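Beta-methylmalyl-CoA dehydratase (Chloroflexus aurantiacus, PDB 4E3E) catalyses the reversible dehydration of beta-methylmalyl-CoA to mesaconyl-CoA in the glyoxylate assimilation cycle, working as a homodimer. Local coordinates at residues G17-I28 against Y100-V111. Sequence-based numbering, arbitrary orientation.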
loop_
_atom_site.group_PDB
_atom_site.type_symbol
_atom_site.label_atom_id
_atom_site.label_comp_id
_atom_site.label_asym_id
_atom_site.label_seq_id
_atom_site.Cartn_x
_atom_site.Cartn_y
_atom_site.Cartn_z
ATOM N N GLY A 17 38.763 -1.672 5.295
ATOM C CA GLY A 17 38.747 -0.419 6.037
ATOM C C GLY A 17 38.036 0.745 5.359
ATOM O O GLY A 17 37.905 1.814 5.960
ATOM N N GLN A 18 37.581 0.576 4.120
ATOM C CA GLN A 18 36.867 1.689 3.456
ATOM C C GLN A 18 35.484 1.922 4.073
ATOM O O GLN A 18 34.776 0.967 4.421
ATOM C CB GLN A 18 36.759 1.495 1.933
ATOM C CG GLN A 18 35.598 0.621 1.479
ATOM C CD GLN A 18 35.456 0.547 -0.031
ATOM O OE1 GLN A 18 35.616 -0.520 -0.624
ATOM N NE2 GLN A 18 35.147 1.680 -0.661
ATOM N N THR A 19 35.124 3.194 4.223
ATOM C CA THR A 19 33.796 3.578 4.676
ATOM C C THR A 19 32.988 4.081 3.485
ATOM O O THR A 19 33.440 4.964 2.752
ATOM C CB THR A 19 33.867 4.667 5.759
ATOM O OG1 THR A 19 34.588 4.150 6.878
ATOM C CG2 THR A 19 32.467 5.067 6.228
ATOM N N ILE A 20 31.807 3.498 3.288
ATOM C CA ILE A 20 30.897 3.926 2.249
ATOM C C ILE A 20 29.708 4.658 2.870
ATOM O O ILE A 20 29.006 4.108 3.738
ATOM C CB ILE A 20 30.381 2.733 1.423
ATOM C CG1 ILE A 20 31.561 1.949 0.813
ATOM C CG2 ILE A 20 29.412 3.216 0.346
ATOM C CD1 ILE A 20 31.170 0.620 0.209
ATOM N N VAL A 21 29.493 5.897 2.431
ATOM C CA VAL A 21 28.331 6.683 2.854
ATOM C C VAL A 21 27.222 6.482 1.823
ATOM O O VAL A 21 27.365 6.892 0.683
ATOM C CB VAL A 21 28.671 8.190 3.005
ATOM C CG1 VAL A 21 27.426 8.991 3.392
ATOM C CG2 VAL A 21 29.779 8.379 4.034
ATOM N N HIS A 22 26.155 5.821 2.215
ATOM C CA HIS A 22 25.077 5.491 1.329
ATOM C C HIS A 22 24.146 6.615 0.990
ATOM O O HIS A 22 23.912 7.502 1.776
ATOM C CB HIS A 22 24.312 4.283 1.854
ATOM C CG HIS A 22 25.176 3.089 2.136
ATOM N ND1 HIS A 22 25.788 2.422 1.188
ATOM C CD2 HIS A 22 25.518 2.480 3.307
ATOM C CE1 HIS A 22 26.473 1.432 1.708
ATOM N NE2 HIS A 22 26.315 1.464 3.003
ATOM N N ALA A 23 23.554 6.537 -0.173
ATOM C CA ALA A 23 22.597 7.507 -0.624
ATOM C C ALA A 23 21.224 7.378 0.015
ATOM O O ALA A 23 20.926 6.411 0.643
ATOM C CB ALA A 23 22.478 7.440 -2.123
ATOM N N THR A 24 20.387 8.364 -0.211
ATOM C CA THR A 24 18.993 8.276 0.118
ATOM C C THR A 24 18.602 8.108 1.547
ATOM O O THR A 24 18.007 7.155 1.915
ATOM C CB THR A 24 18.343 7.118 -0.654
ATOM O OG1 THR A 24 18.978 6.991 -1.897
ATOM C CG2 THR A 24 16.909 7.364 -0.864
ATOM N N PRO A 25 18.919 9.091 2.351
ATOM C CA PRO A 25 18.421 9.141 3.705
ATOM C C PRO A 25 16.906 9.182 3.691
ATOM O O PRO A 25 16.312 9.702 2.801
ATOM C CB PRO A 25 18.989 10.433 4.237
ATOM C CG PRO A 25 19.277 11.237 3.071
ATOM C CD PRO A 25 19.595 10.313 1.958
ATOM N N ARG A 26 16.296 8.535 4.658
ATOM C CA ARG A 26 14.899 8.270 4.600
ATOM C C ARG A 26 14.111 8.657 5.820
ATOM O O ARG A 26 14.279 8.074 6.839
ATOM C CB ARG A 26 14.753 6.778 4.383
ATOM C CG ARG A 26 13.342 6.288 4.401
ATOM C CD ARG A 26 12.670 6.563 3.090
ATOM N NE ARG A 26 11.783 5.497 2.709
ATOM C CZ ARG A 26 10.627 5.272 3.279
ATOM N NH1 ARG A 26 10.217 6.063 4.228
ATOM N NH2 ARG A 26 9.894 4.277 2.885
ATOM N N THR A 27 13.192 9.590 5.667
ATOM C CA THR A 27 12.247 9.950 6.726
ATOM C C THR A 27 11.171 8.877 6.790
ATOM O O THR A 27 10.562 8.533 5.767
ATOM C CB THR A 27 11.604 11.322 6.473
ATOM O OG1 THR A 27 12.631 12.307 6.411
ATOM C CG2 THR A 27 10.619 11.690 7.585
ATOM N N ILE A 28 10.954 8.337 7.987
ATOM C CA ILE A 28 9.980 7.274 8.172
ATOM C C ILE A 28 8.688 7.859 8.723
ATOM O O ILE A 28 8.699 8.616 9.721
ATOM C CB ILE A 28 10.539 6.142 9.058
ATOM C CG1 ILE A 28 11.811 5.558 8.425
ATOM C CG2 ILE A 28 9.503 5.035 9.233
ATOM C CD1 ILE A 28 12.514 4.532 9.302
ATOM N N TYR A 100 10.857 6.787 15.791
ATOM C CA TYR A 100 9.469 7.222 15.752
ATOM C C TYR A 100 9.122 7.771 14.360
ATOM O O TYR A 100 10.030 8.205 13.631
ATOM C CB TYR A 100 9.256 8.336 16.786
ATOM C CG TYR A 100 9.379 7.897 18.236
ATOM C CD1 TYR A 100 8.430 7.043 18.813
ATOM C CD2 TYR A 100 10.427 8.356 19.040
ATOM C CE1 TYR A 100 8.529 6.651 20.140
ATOM C CE2 TYR A 100 10.535 7.974 20.375
ATOM C CZ TYR A 100 9.583 7.122 20.919
ATOM O OH TYR A 100 9.675 6.725 22.230
ATOM N N PRO A 101 7.818 7.775 13.983
ATOM C CA PRO A 101 7.413 8.491 12.760
ATOM C C PRO A 101 7.974 9.902 12.764
ATOM O O PRO A 101 7.913 10.581 13.808
ATOM C CB PRO A 101 5.875 8.558 12.882
ATOM C CG PRO A 101 5.512 7.345 13.710
ATOM C CD PRO A 101 6.660 7.148 14.673
ATOM N N GLY A 102 8.515 10.338 11.625
ATOM C CA GLY A 102 9.116 11.666 11.523
ATOM C C GLY A 102 10.632 11.653 11.613
ATOM O O GLY A 102 11.280 12.625 11.235
ATOM N N ASP A 103 11.201 10.560 12.125
ATOM C CA ASP A 103 12.662 10.416 12.206
ATOM C C ASP A 103 13.242 10.110 10.842
ATOM O O ASP A 103 12.569 9.504 10.003
ATOM C CB ASP A 103 13.065 9.308 13.194
ATOM C CG ASP A 103 12.834 9.700 14.652
ATOM O OD1 ASP A 103 12.573 10.897 14.921
ATOM O OD2 ASP A 103 12.918 8.807 15.530
ATOM N N THR A 104 14.495 10.513 10.637
ATOM C CA THR A 104 15.191 10.275 9.381
ATOM C C THR A 104 16.464 9.453 9.575
ATOM O O THR A 104 17.338 9.813 10.367
ATOM C CB THR A 104 15.515 11.607 8.689
ATOM O OG1 THR A 104 14.293 12.343 8.534
ATOM C CG2 THR A 104 16.178 11.385 7.309
ATOM N N LEU A 105 16.569 8.364 8.817
ATOM C CA LEU A 105 17.698 7.447 8.934
ATOM C C LEU A 105 18.665 7.590 7.764
ATOM O O LEU A 105 18.255 7.711 6.601
ATOM C CB LEU A 105 17.214 5.990 9.046
ATOM C CG LEU A 105 16.176 5.640 10.132
ATOM C CD1 LEU A 105 16.001 4.134 10.239
ATOM C CD2 LEU A 105 16.511 6.235 11.505
ATOM N N SER A 106 19.952 7.601 8.087
ATOM C CA SER A 106 21.002 7.459 7.081
ATOM C C SER A 106 21.953 6.341 7.493
ATOM O O SER A 106 22.095 6.030 8.683
ATOM C CB SER A 106 21.743 8.773 6.847
ATOM O OG SER A 106 21.876 9.491 8.046
ATOM N N THR A 107 22.594 5.738 6.503
ATOM C CA THR A 107 23.380 4.534 6.723
ATOM C C THR A 107 24.791 4.687 6.149
ATOM O O THR A 107 25.000 5.321 5.103
ATOM C CB THR A 107 22.656 3.292 6.155
ATOM O OG1 THR A 107 21.330 3.237 6.695
ATOM C CG2 THR A 107 23.391 1.988 6.551
ATOM N N THR A 108 25.765 4.136 6.861
ATOM C CA THR A 108 27.123 4.040 6.342
ATOM C C THR A 108 27.568 2.624 6.592
ATOM O O THR A 108 27.111 1.998 7.551
ATOM C CB THR A 108 28.089 4.993 7.060
ATOM O OG1 THR A 108 28.196 4.587 8.422
ATOM C CG2 THR A 108 27.582 6.429 7.009
ATOM N N SER A 109 28.439 2.115 5.724
ATOM C CA SER A 109 29.022 0.783 5.877
ATOM C C SER A 109 30.545 0.847 5.825
ATOM O O SER A 109 31.122 1.608 5.035
ATOM C CB SER A 109 28.528 -0.175 4.784
ATOM O OG SER A 109 27.141 -0.415 4.926
ATOM N N LYS A 110 31.189 0.038 6.662
ATOM C CA LYS A 110 32.634 -0.107 6.641
ATOM C C LYS A 110 33.013 -1.539 6.269
ATOM O O LYS A 110 32.437 -2.482 6.787
ATOM C CB LYS A 110 33.208 0.231 8.006
ATOM C CG LYS A 110 34.724 0.223 8.046
ATOM C CD LYS A 110 35.177 0.578 9.450
ATOM C CE LYS A 110 36.404 1.415 9.398
ATOM N NZ LYS A 110 37.601 0.678 9.892
ATOM N N VAL A 111 33.983 -1.696 5.373
ATOM C CA VAL A 111 34.492 -3.020 5.036
ATOM C C VAL A 111 35.450 -3.477 6.139
ATOM O O VAL A 111 36.465 -2.817 6.414
ATOM C CB VAL A 111 35.189 -3.041 3.664
ATOM C CG1 VAL A 111 35.710 -4.437 3.347
ATOM C CG2 VAL A 111 34.235 -2.567 2.580
HETATM O O HOH W 1 21.346 6.210 3.666
#
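I20 and S109 exchange backbone hydrogen bonds, I20 N to S109 O at 2.7 Å, and R26 and L105 form a second such pair; between them the outermost strand of this hotdog-fold sheet within the chain gives way to a loop at 22-25, and the antiparallel register shifts by two residues. G102 N closes the pairing on I28 O at 2.6 Å. A water spans the loop, donating to A23 O and accepting from T107 N. Side-chain polar bonds lie on either side of this loop. H22, its ring beside the backbone N (chi1 -54°), turns the NE2 edge to S109 OG, 2.8 Å away and in the ring plane, while I20 O lies above one face. D79 takes ND1 and S129 meets S109 OG, completing a polar chain through the buried H22 and S109; a leucine in place of H22 would probably leave D79 and S109 without their shared partner. Further along, T27 OG1 and T104 OG1 share a 2.7 Å hydrogen bond, and T27 OG1 also bonds T50 N of the second subunit. Apolar contact is sparser: the I28 and L105 side chains cross, CD1 to CD1 at 3.6 Å, and I28 reaches I63, a substrate-binding residue by similarity. The chemistry thus implies an interrupted strand secured by backbone pairing at both ends and bridged at its break by a water, with an imidazole held at both nitrogens beside it.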